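Local coordinates for protein chitin elicitor receptor kinase 1 (Arabidopsis thaliana, PDB 4EBY) that senses chitin oligomers as a LysM-bearing receptor-like kinase of plant immunity, being activated when chitin brings about its dimerization, at residues V144-R149 and S155-S160; I167-R170 and N176-S179; P187-D190 and A194-P197; V22-L27 and I37-I42. All blocks are in the same frame, centred on the assembly; numbering follows the deposited sequence.

Overall arrangement
Contacts 1 and 2 both lie in the LysM range 144-187, touch each other, and use consecutive helices, 154-161 and 165-171. Both are buried and largely apolar at their centres; between its segments contact 1 has only carbon packing, with R149 bonded to a sugar beside it, whereas contact 2 adds a water bridge and a bonded turn. Contact 3, centred about 15 Å from contact 1 and 19 Å from contact 2, is only partly buried. It follows strand 183-187 and combines a backbone bond, a carboxylate bond and an arginine-phenylalanine face contact. Contact 4 is buried, but sits across the chain's centre from contact 2, about 29 Å between centres, and joins helices 20-26 and 40-43 around an asparagine.

Contact 1. Residues V144-R149 and S155-S160; sequences VTYPLR and SSIARS. With NAG (2-acetamido-2-deoxy-beta-D-glucopyranose), chain C.
I157 carries this contact, its side chain reaching from helix 154-161 toward Y146 and L148 at the end of strand 143-147. Its CG1 is anti to the carbonyl carbon (chi1 -69°), and the chain runs on extended, so that the terminal CD1 does most of the touching. That methyl lies 3.7 Å from CE2 of Y146, approaching the ring obliquely. It also meets L148 CD2 at 3.6 Å, where the two side chains cross at about a right angle. Farther back, I157 CG1 is 4.1 Å from Y146 OH, but the phenol oxygen finds its polar partner in D152, with which it forms a hydrogen bond; R60 makes a cation-pi contact with the ring.

R149, which follows L148, turns to the sugar instead. Its chain bends at chi3, and NH1 donates to O7 of the NAG of chain C over 2.9 Å, in a bent bond of 131°. E151 forms a salt bridge with NE of the same guanidinium, while E15 and I94 also bind the sugar.

With no hydrogen bond between the segments, the helix packs on the strand end and the residue after it through methyl and ring carbons. D152 bonds both Y146 OH and R149 N; R149 separately binds the glycan.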
loop_
_atom_site.group_PDB
_atom_site.type_symbol
_atom_site.label_atom_id
_atom_site.label_comp_id
_atom_site.label_asym_id
_atom_site.label_seq_id
_atom_site.Cartn_x
_atom_site.Cartn_y
_atom_site.Cartn_z
ATOM N N VAL A 144 1.622 7.288 1.813
ATOM C CA VAL A 144 0.981 6.285 0.970
ATOM C C VAL A 144 2.076 5.504 0.268
ATOM O O VAL A 144 2.959 6.082 -0.373
ATOM C CB VAL A 144 0.102 6.925 -0.124
ATOM C CG1 VAL A 144 -0.604 5.850 -0.942
ATOM C CG2 VAL A 144 -0.936 7.899 0.481
ATOM N N THR A 145 2.030 4.189 0.410
ATOM C CA THR A 145 2.845 3.303 -0.395
ATOM C C THR A 145 2.124 3.150 -1.734
ATOM O O THR A 145 1.043 2.544 -1.820
ATOM C CB THR A 145 2.967 1.951 0.315
ATOM O OG1 THR A 145 3.665 2.152 1.553
ATOM C CG2 THR A 145 3.739 0.961 -0.534
ATOM N N TYR A 146 2.710 3.733 -2.771
ATOM C CA TYR A 146 2.010 3.975 -4.021
ATOM C C TYR A 146 2.702 3.251 -5.166
ATOM O O TYR A 146 3.755 3.667 -5.625
ATOM C CB TYR A 146 1.980 5.502 -4.272
ATOM C CG TYR A 146 1.177 5.953 -5.474
ATOM C CD1 TYR A 146 -0.091 6.491 -5.316
ATOM C CD2 TYR A 146 1.708 5.887 -6.761
ATOM C CE1 TYR A 146 -0.828 6.936 -6.401
ATOM C CE2 TYR A 146 0.968 6.326 -7.862
ATOM C CZ TYR A 146 -0.302 6.846 -7.663
ATOM O OH TYR A 146 -1.059 7.303 -8.720
ATOM N N PRO A 147 2.142 2.122 -5.619
ATOM C CA PRO A 147 2.756 1.450 -6.772
ATOM C C PRO A 147 2.488 2.235 -8.066
ATOM O O PRO A 147 1.337 2.561 -8.390
ATOM C CB PRO A 147 2.048 0.075 -6.793
ATOM C CG PRO A 147 1.484 -0.083 -5.382
ATOM C CD PRO A 147 1.064 1.317 -5.010
ATOM N N LEU A 148 3.566 2.548 -8.782
ATOM C CA LEU A 148 3.490 3.329 -10.018
ATOM C C LEU A 148 2.865 2.542 -11.155
ATOM O O LEU A 148 3.126 1.347 -11.314
ATOM C CB LEU A 148 4.887 3.780 -10.444
ATOM C CG LEU A 148 5.572 4.824 -9.560
ATOM C CD1 LEU A 148 7.011 5.063 -10.044
ATOM C CD2 LEU A 148 4.780 6.139 -9.533
ATOM N N ARG A 149 2.046 3.234 -11.944
ATOM C CA ARG A 149 1.469 2.668 -13.163
ATOM C C ARG A 149 1.871 3.508 -14.362
ATOM O O ARG A 149 2.302 4.648 -14.205
ATOM C CB ARG A 149 -0.045 2.604 -13.043
ATOM C CG ARG A 149 -0.489 1.509 -12.073
ATOM C CD ARG A 149 -2.002 1.386 -11.993
ATOM N NE ARG A 149 -2.551 1.319 -13.335
ATOM C CZ ARG A 149 -2.642 0.207 -14.050
ATOM N NH1 ARG A 149 -2.272 -0.957 -13.533
ATOM N NH2 ARG A 149 -3.119 0.263 -15.287
ATOM N N SER A 155 4.476 14.994 -12.306
ATOM C CA SER A 155 3.497 16.083 -12.335
ATOM C C SER A 155 2.078 15.625 -11.997
ATOM O O SER A 155 1.374 16.306 -11.251
ATOM C CB SER A 155 3.522 16.835 -13.676
ATOM O OG SER A 155 3.562 15.936 -14.767
ATOM N N SER A 156 1.649 14.474 -12.514
ATOM C CA SER A 156 0.291 13.999 -12.219
ATOM C C SER A 156 0.110 13.599 -10.757
ATOM O O SER A 156 -0.938 13.843 -10.171
ATOM C CB SER A 156 -0.131 12.850 -13.139
ATOM O OG SER A 156 0.513 11.636 -12.794
ATOM N N ILE A 157 1.132 12.991 -10.160
ATOM C CA ILE A 157 1.043 12.626 -8.747
ATOM C C ILE A 157 1.131 13.871 -7.859
ATOM O O ILE A 157 0.467 13.960 -6.833
ATOM C CB ILE A 157 2.106 11.569 -8.359
ATOM C CG1 ILE A 157 1.768 10.228 -9.024
ATOM C CG2 ILE A 157 2.141 11.379 -6.831
ATOM C CD1 ILE A 157 2.907 9.222 -9.025
ATOM N N ALA A 158 1.941 14.841 -8.266
ATOM C CA ALA A 158 2.036 16.097 -7.530
ATOM C C ALA A 158 0.678 16.792 -7.512
ATOM O O ALA A 158 0.244 17.306 -6.483
ATOM C CB ALA A 158 3.072 16.996 -8.158
ATOM N N ARG A 159 0.020 16.803 -8.668
ATOM C CA ARG A 159 -1.277 17.457 -8.822
ATOM C C ARG A 159 -2.353 16.779 -7.983
ATOM O O ARG A 159 -3.129 17.442 -7.292
ATOM C CB ARG A 159 -1.682 17.473 -10.298
ATOM C CG ARG A 159 -3.043 18.087 -10.577
ATOM C CD ARG A 159 -3.365 18.045 -12.065
ATOM N NE ARG A 159 -2.988 16.766 -12.664
ATOM C CZ ARG A 159 -3.412 16.335 -13.848
ATOM N NH1 ARG A 159 -4.244 17.076 -14.570
ATOM N NH2 ARG A 159 -3.011 15.155 -14.308
ATOM N N SER A 160 -2.388 15.453 -8.035
ATOM C CA SER A 160 -3.404 14.677 -7.332
ATOM C C SER A 160 -3.157 14.569 -5.825
ATOM O O SER A 160 -4.103 14.461 -5.050
ATOM C CB SER A 160 -3.525 13.281 -7.942
ATOM O OG SER A 160 -2.395 12.487 -7.621
HETATM C C1 NAG C . 1.044 -4.772 -11.415
HETATM C C2 NAG C . -0.281 -4.301 -12.030
HETATM C C3 NAG C . -0.556 -5.031 -13.350
HETATM C C4 NAG C . 0.655 -5.044 -14.276
HETATM C C5 NAG C . 1.924 -5.400 -13.507
HETATM C C6 NAG C . 3.177 -5.289 -14.372
HETATM C C7 NAG C . -2.272 -3.658 -10.746
HETATM C C8 NAG C . -3.437 -4.107 -9.892
HETATM N N2 NAG C . -1.364 -4.571 -11.109
HETATM O O3 NAG C . -1.671 -4.466 -14.023
HETATM O O4 NAG C . 0.447 -6.013 -15.287
HETATM O O5 NAG C . 2.065 -4.549 -12.383
HETATM O O6 NAG C . 3.309 -3.951 -14.810
HETATM O O7 NAG C . -2.181 -2.475 -11.075
#

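Contact 2. Residues I167-R170 and N176-S179; sequences ILQR and NFNS
F177 is directed toward the helical segment 167-170, and the end of its ring touches L168. The apolar part is a contact of CZ with L168 CB at 4.1 Å. Polar in kind is the approach of L168 O, which comes in obliquely to the ring, 3.6 Å from CZ, and is hydrogen-bonded to N172 ND2.

An amide meets the ring as well. Q169 slides past F177 in the opposite direction, its chain bent at chi2 (66°), which folds the amide back beside the ring. NE2 lies at the ring edge, 3.7 Å from CE2, with the amide and ring planes nearly perpendicular at 88°. NE2 donates to V175 O, and more weakly to N172 O.

One water bridges the segments: it donates to Q169 OE1 at 2.9 Å and accepts from the backbone nitrogen F177 N, also at 2.9 Å. Q169 thus has both amide atoms engaged.

Bonds inside 176-179 shape the loop that presents F177. It is a type I beta turn, closed by S179 N to N176 O at 3.1 Å, and S179 OG donates to that same oxygen at 3.0 Å. N178 N donates to N176 OD1 at 2.9 Å, making an Asx turn; the donor stands 62° out of the carbonyl plane.

Within the fold, F177 also packs on L154 and I157 of helix 154-161 and on V184 of strand 183-187. L168 touches V186 and P187, placing the contact between helices 154-161 and 165-171 and the edge strand 183-187.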
loop_
_atom_site.group_PDB
_atom_site.type_symbol
_atom_site.label_atom_id
_atom_site.label_comp_id
_atom_site.label_asym_id
_atom_site.label_seq_id
_atom_site.Cartn_x
_atom_site.Cartn_y
_atom_site.Cartn_z
ATOM N N ILE A 167 9.295 18.103 -3.395
ATOM C CA ILE A 167 9.175 17.344 -2.150
ATOM C C ILE A 167 8.995 15.851 -2.471
ATOM O O ILE A 167 9.679 14.997 -1.895
ATOM C CB ILE A 167 8.029 17.865 -1.256
ATOM C CG1 ILE A 167 8.376 19.246 -0.703
ATOM C CG2 ILE A 167 7.758 16.910 -0.101
ATOM C CD1 ILE A 167 9.600 19.245 0.163
ATOM N N LEU A 168 8.095 15.536 -3.402
ATOM C CA LEU A 168 7.892 14.140 -3.794
ATOM C C LEU A 168 9.186 13.499 -4.267
ATOM O O LEU A 168 9.489 12.361 -3.916
ATOM C CB LEU A 168 6.855 14.020 -4.903
ATOM C CG LEU A 168 5.410 14.272 -4.490
ATOM C CD1 LEU A 168 4.533 14.218 -5.730
ATOM C CD2 LEU A 168 4.933 13.253 -3.437
ATOM N N GLN A 169 9.955 14.220 -5.078
ATOM C CA GLN A 169 11.192 13.644 -5.584
ATOM C C GLN A 169 12.195 13.431 -4.462
ATOM O O GLN A 169 12.913 12.432 -4.450
ATOM C CB GLN A 169 11.816 14.536 -6.663
ATOM C CG GLN A 169 12.912 13.836 -7.472
ATOM C CD GLN A 169 12.355 12.691 -8.311
ATOM O OE1 GLN A 169 11.804 12.914 -9.394
ATOM N NE2 GLN A 169 12.519 11.465 -7.827
ATOM N N ARG A 170 12.262 14.375 -3.528
ATOM C CA ARG A 170 13.211 14.274 -2.418
ATOM C C ARG A 170 12.887 13.082 -1.513
ATOM O O ARG A 170 13.788 12.492 -0.913
ATOM C CB ARG A 170 13.250 15.569 -1.591
ATOM C CG ARG A 170 13.971 16.744 -2.243
ATOM C CD ARG A 170 13.821 17.985 -1.340
ATOM N NE ARG A 170 14.480 19.193 -1.839
ATOM C CZ ARG A 170 15.698 19.590 -1.468
ATOM N NH1 ARG A 170 16.395 18.873 -0.598
ATOM N NH2 ARG A 170 16.227 20.708 -1.963
ATOM N N ASN A 176 12.437 7.645 -11.117
ATOM C CA ASN A 176 11.661 8.214 -12.221
ATOM C C ASN A 176 10.172 7.889 -12.023
ATOM O O ASN A 176 9.757 6.721 -12.132
ATOM C CB ASN A 176 12.160 7.612 -13.529
ATOM C CG ASN A 176 11.319 8.018 -14.725
ATOM O OD1 ASN A 176 10.505 8.943 -14.654
ATOM N ND2 ASN A 176 11.521 7.321 -15.842
ATOM N N PHE A 177 9.382 8.911 -11.703
ATOM C CA PHE A 177 7.961 8.713 -11.394
ATOM C C PHE A 177 7.143 8.309 -12.616
ATOM O O PHE A 177 5.941 8.018 -12.499
ATOM C CB PHE A 177 7.356 9.984 -10.795
ATOM C CG PHE A 177 7.568 10.136 -9.306
ATOM C CD1 PHE A 177 6.487 10.234 -8.451
ATOM C CD2 PHE A 177 8.846 10.225 -8.770
ATOM C CE1 PHE A 177 6.667 10.406 -7.084
ATOM C CE2 PHE A 177 9.034 10.389 -7.401
ATOM C CZ PHE A 177 7.942 10.483 -6.557
ATOM N N ASN A 178 7.775 8.310 -13.783
ATOM C CA ASN A 178 7.106 7.892 -15.013
ATOM C C ASN A 178 7.521 6.487 -15.469
ATOM O O ASN A 178 7.197 6.064 -16.579
ATOM C CB ASN A 178 7.377 8.902 -16.129
ATOM C CG ASN A 178 6.467 8.703 -17.328
ATOM O OD1 ASN A 178 5.267 8.451 -17.181
ATOM N ND2 ASN A 178 7.038 8.799 -18.525
ATOM N N SER A 179 8.219 5.750 -14.610
ATOM C CA SER A 179 8.752 4.456 -15.024
ATOM C C SER A 179 7.695 3.363 -15.089
ATOM O O SER A 179 7.927 2.326 -15.704
ATOM C CB SER A 179 9.904 4.003 -14.122
ATOM O OG SER A 179 9.464 3.838 -12.787
HETATM O O HOH W 1 10.402 11.603 -11.509
#

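Contact 3. Residues P187-D190 and A194-P197; sequences PGRD and AFPP
One face of the R189 guanidinium lies against F195, whose CZ stands 3.5 Å above the guanidinium plane, over its centre. The two planes are 38° apart, so the groups are inclined rather than stacked flat. On the ring, R189 also occupies one face: its CG forms a CH-pi contact 4.0 Å from the ring centroid and 20° off the normal. The extended chain from CG to NE carries the guanidinium along to the CZ and CE2 rim. At the ring edge, in its plane, lies the carbonyl P187 O, 3.8 Å from CE1, and F140 meets F195 edge-to-face. P187 CB adds an apolar touch on CE1 at 4.1 Å.

Beyond the ring, backbone and the D190 carboxylate close the loop. D190 N donates to A194 O over 2.8 Å in a nearly straight bond of 170°. In return A194 N donates to D190 OD1 at 3.1 Å, reaching the oxygen from above the carboxylate plane. D190 CG sits between the backbone N and the carbonyl carbon, which turns the carboxylate back over the loop; its OD1 also accepts from N192 N. A194 O is approached a second time, by R189 CA at 3.3 Å. P196 continues the contact with CD 3.5 Å from G188 O.

One backbone bond and one backbone-to-carboxylate bond, both between D190 and A194, thus close the loop that follows strand 183-187, while R189 NH1, bonded to G193 O, ties down a guanidinium that F195 covers on one face.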
loop_
_atom_site.group_PDB
_atom_site.type_symbol
_atom_site.label_atom_id
_atom_site.label_comp_id
_atom_site.label_asym_id
_atom_site.label_seq_id
_atom_site.Cartn_x
_atom_site.Cartn_y
_atom_site.Cartn_z
ATOM N N PRO A 187 3.105 11.651 0.539
ATOM C CA PRO A 187 2.387 12.060 1.760
ATOM C C PRO A 187 0.890 11.900 1.607
ATOM O O PRO A 187 0.338 12.206 0.548
ATOM C CB PRO A 187 2.720 13.558 1.874
ATOM C CG PRO A 187 4.064 13.681 1.235
ATOM C CD PRO A 187 4.039 12.698 0.068
ATOM N N GLY A 188 0.248 11.376 2.646
ATOM C CA GLY A 188 -1.198 11.212 2.631
ATOM C C GLY A 188 -1.894 12.032 3.692
ATOM O O GLY A 188 -1.279 12.540 4.629
ATOM N N ARG A 189 -3.214 12.128 3.533
ATOM C CA ARG A 189 -4.064 12.941 4.397
ATOM C C ARG A 189 -4.829 12.084 5.393
ATOM O O ARG A 189 -5.063 10.895 5.163
ATOM C CB ARG A 189 -5.064 13.709 3.534
ATOM C CG ARG A 189 -4.419 14.673 2.563
ATOM C CD ARG A 189 -5.444 15.243 1.601
ATOM N NE ARG A 189 -4.844 16.036 0.530
ATOM C CZ ARG A 189 -4.608 17.340 0.615
ATOM N NH1 ARG A 189 -4.899 17.996 1.731
ATOM N NH2 ARG A 189 -4.080 17.993 -0.415
ATOM N N ASP A 190 -5.230 12.689 6.503
ATOM C CA ASP A 190 -6.085 12.003 7.462
ATOM C C ASP A 190 -7.527 12.042 6.926
ATOM O O ASP A 190 -7.760 12.606 5.859
ATOM C CB ASP A 190 -5.908 12.609 8.866
ATOM C CG ASP A 190 -6.514 14.005 9.005
ATOM O OD1 ASP A 190 -7.290 14.442 8.126
ATOM O OD2 ASP A 190 -6.213 14.662 10.025
ATOM N N ALA A 194 -6.491 16.715 6.254
ATOM C CA ALA A 194 -5.275 17.389 6.709
ATOM C C ALA A 194 -4.081 16.442 6.612
ATOM O O ALA A 194 -4.232 15.236 6.786
ATOM C CB ALA A 194 -5.440 17.852 8.139
ATOM N N PHE A 195 -2.897 16.988 6.353
ATOM C CA PHE A 195 -1.680 16.181 6.388
ATOM C C PHE A 195 -1.185 16.094 7.831
ATOM O O PHE A 195 -0.842 17.119 8.434
ATOM C CB PHE A 195 -0.565 16.832 5.547
ATOM C CG PHE A 195 -0.796 16.780 4.053
ATOM C CD1 PHE A 195 -0.600 15.606 3.341
ATOM C CD2 PHE A 195 -1.175 17.915 3.356
ATOM C CE1 PHE A 195 -0.805 15.556 1.975
ATOM C CE2 PHE A 195 -1.368 17.873 1.985
ATOM C CZ PHE A 195 -1.184 16.695 1.296
ATOM N N PRO A 196 -1.129 14.879 8.394
ATOM C CA PRO A 196 -0.457 14.735 9.686
ATOM C C PRO A 196 1.007 15.118 9.539
ATOM O O PRO A 196 1.626 14.750 8.544
ATOM C CB PRO A 196 -0.582 13.234 9.981
ATOM C CG PRO A 196 -1.785 12.790 9.208
ATOM C CD PRO A 196 -1.724 13.609 7.935
ATOM N N PRO A 197 1.553 15.878 10.501
ATOM C CA PRO A 197 2.952 16.317 10.403
ATOM C C PRO A 197 3.922 15.211 10.813
ATOM O O PRO A 197 3.497 14.170 11.328
ATOM C CB PRO A 197 3.012 17.490 11.389
ATOM C CG PRO A 197 1.990 17.143 12.423
ATOM C CD PRO A 197 0.864 16.462 11.669
#

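Contact 4. Residues V22-L27 and I37-I42; sequences VINQNL and INFDPI
N24 of helix 20-26 meets F39 and I42 at the start of helix 40-43. The chain order of strand 8-13, two helices and strand 60-70, with the strands antiparallel neighbours in the sheet, is consistent with the beta-alpha-alpha-beta arrangement of a LysM module, and this contact joins its two helices.

The N24 side chain can be followed outward. CB leaves the helix toward the other segment and touches two groups, I42 CD1 at 3.8 Å and F39 CE1 at 3.9 Å. CG, anti to the backbone N (chi1 -160°), comes closer still to I42 CD1, at 3.6 Å. Beyond it the amide passes beside CD1 and CE1 of F39; its plane is tilted 59° from the ring, and the approach is oblique. Y34, which lines a glycan pocket, also touches N24, and a bound NAG lies about 8 Å from the N24 side chain.

I42 has a second role: like I23 of the first helix, it packs on V61 of strand 60-70, so both helices rest on one strand residue. F39 stands at the N-cap position of helix 40-43. Just before it, N38 makes an Asx turn, its OD1 accepting from D40 N at 2.8 Å with an N-H...O angle of 155°.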
loop_
_atom_site.group_PDB
_atom_site.type_symbol
_atom_site.label_atom_id
_atom_site.label_comp_id
_atom_site.label_asym_id
_atom_site.label_seq_id
_atom_site.Cartn_x
_atom_site.Cartn_y
_atom_site.Cartn_z
ATOM N N VAL A 22 -12.553 -8.091 -0.845
ATOM C CA VAL A 22 -11.287 -8.772 -1.139
ATOM C C VAL A 22 -10.083 -7.930 -0.712
ATOM O O VAL A 22 -9.102 -8.437 -0.153
ATOM C CB VAL A 22 -11.186 -9.167 -2.629
ATOM C CG1 VAL A 22 -9.761 -9.607 -2.960
ATOM C CG2 VAL A 22 -12.158 -10.296 -2.930
ATOM N N ILE A 23 -10.158 -6.625 -0.942
ATOM C CA ILE A 23 -9.093 -5.747 -0.485
ATOM C C ILE A 23 -8.951 -5.829 1.026
ATOM O O ILE A 23 -7.851 -5.965 1.544
ATOM C CB ILE A 23 -9.362 -4.300 -0.900
ATOM C CG1 ILE A 23 -9.307 -4.205 -2.429
ATOM C CG2 ILE A 23 -8.344 -3.318 -0.257
ATOM C CD1 ILE A 23 -9.768 -2.844 -2.968
ATOM N N ASN A 24 -10.068 -5.733 1.738
ATOM C CA ASN A 24 -9.990 -5.759 3.195
ATOM C C ASN A 24 -9.502 -7.113 3.713
ATOM O O ASN A 24 -8.792 -7.178 4.716
ATOM C CB ASN A 24 -11.361 -5.402 3.794
ATOM C CG ASN A 24 -11.271 -4.927 5.238
ATOM O OD1 ASN A 24 -10.226 -5.030 5.916
ATOM N ND2 ASN A 24 -12.366 -4.398 5.709
ATOM N N GLN A 25 -9.870 -8.198 3.033
ATOM C CA GLN A 25 -9.406 -9.512 3.449
ATOM C C GLN A 25 -7.882 -9.594 3.281
ATOM O O GLN A 25 -7.145 -9.948 4.210
ATOM C CB GLN A 25 -10.061 -10.589 2.588
ATOM C CG GLN A 25 -9.641 -11.993 2.972
ATOM C CD GLN A 25 -10.541 -13.039 2.348
ATOM O OE1 GLN A 25 -10.807 -13.010 1.143
ATOM N NE2 GLN A 25 -11.041 -13.949 3.170
ATOM N N ASN A 26 -7.417 -9.266 2.089
ATOM C CA ASN A 26 -5.986 -9.389 1.795
ATOM C C ASN A 26 -5.137 -8.460 2.659
ATOM O O ASN A 26 -4.055 -8.835 3.143
ATOM C CB ASN A 26 -5.739 -9.109 0.313
ATOM C CG ASN A 26 -6.286 -10.215 -0.586
ATOM O OD1 ASN A 26 -6.847 -11.210 -0.095
ATOM N ND2 ASN A 26 -6.147 -10.044 -1.910
ATOM N N LEU A 27 -5.631 -7.240 2.842
ATOM C CA LEU A 27 -4.916 -6.265 3.648
ATOM C C LEU A 27 -5.477 -6.186 5.075
ATOM O O LEU A 27 -5.377 -5.143 5.733
ATOM C CB LEU A 27 -4.905 -4.886 2.969
ATOM C CG LEU A 27 -3.979 -4.728 1.761
ATOM C CD1 LEU A 27 -4.346 -5.597 0.592
ATOM C CD2 LEU A 27 -3.954 -3.246 1.326
ATOM N N ILE A 37 -18.615 -6.709 7.449
ATOM C CA ILE A 37 -19.775 -5.883 7.777
ATOM C C ILE A 37 -19.408 -4.394 7.813
ATOM O O ILE A 37 -20.046 -3.569 7.157
ATOM C CB ILE A 37 -20.348 -6.268 9.132
ATOM C CG1 ILE A 37 -20.786 -7.736 9.119
ATOM C CG2 ILE A 37 -21.519 -5.362 9.485
ATOM C CD1 ILE A 37 -21.023 -8.298 10.499
ATOM N N ASN A 38 -18.369 -4.078 8.576
ATOM C CA ASN A 38 -17.973 -2.706 8.818
ATOM C C ASN A 38 -16.678 -2.424 8.073
ATOM O O ASN A 38 -15.646 -3.020 8.379
ATOM C CB ASN A 38 -17.776 -2.516 10.318
ATOM C CG ASN A 38 -17.528 -1.075 10.704
ATOM O OD1 ASN A 38 -16.886 -0.326 9.971
ATOM N ND2 ASN A 38 -18.027 -0.680 11.869
ATOM N N PHE A 39 -16.736 -1.533 7.087
ATOM C CA PHE A 39 -15.554 -1.160 6.310
ATOM C C PHE A 39 -15.130 0.267 6.599
ATOM O O PHE A 39 -14.372 0.847 5.838
ATOM C CB PHE A 39 -15.862 -1.306 4.815
ATOM C CG PHE A 39 -16.110 -2.740 4.393
ATOM C CD1 PHE A 39 -15.049 -3.512 3.929
ATOM C CD2 PHE A 39 -17.376 -3.306 4.482
ATOM C CE1 PHE A 39 -15.252 -4.843 3.544
ATOM C CE2 PHE A 39 -17.585 -4.634 4.095
ATOM C CZ PHE A 39 -16.511 -5.392 3.626
ATOM N N ASP A 40 -15.639 0.828 7.698
ATOM C CA ASP A 40 -15.330 2.225 8.023
ATOM C C ASP A 40 -13.837 2.579 8.073
ATOM O O ASP A 40 -13.443 3.658 7.625
ATOM C CB ASP A 40 -16.016 2.647 9.333
ATOM C CG ASP A 40 -17.525 2.770 9.197
ATOM O OD1 ASP A 40 -18.064 2.658 8.072
ATOM O OD2 ASP A 40 -18.176 3.012 10.231
ATOM N N PRO A 41 -12.989 1.693 8.620
ATOM C CA PRO A 41 -11.572 2.078 8.690
ATOM C C PRO A 41 -10.979 2.411 7.316
ATOM O O PRO A 41 -10.152 3.309 7.204
ATOM C CB PRO A 41 -10.899 0.830 9.291
ATOM C CG PRO A 41 -11.951 0.245 10.120
ATOM C CD PRO A 41 -13.244 0.425 9.327
ATOM N N ILE A 42 -11.406 1.687 6.290
ATOM C CA ILE A 42 -11.013 1.983 4.921
ATOM C C ILE A 42 -11.785 3.162 4.325
ATOM O O ILE A 42 -11.185 4.070 3.734
ATOM C CB ILE A 42 -11.191 0.741 4.028
ATOM C CG1 ILE A 42 -10.200 -0.326 4.473
ATOM C CG2 ILE A 42 -10.933 1.096 2.573
ATOM C CD1 ILE A 42 -10.486 -1.699 3.824
#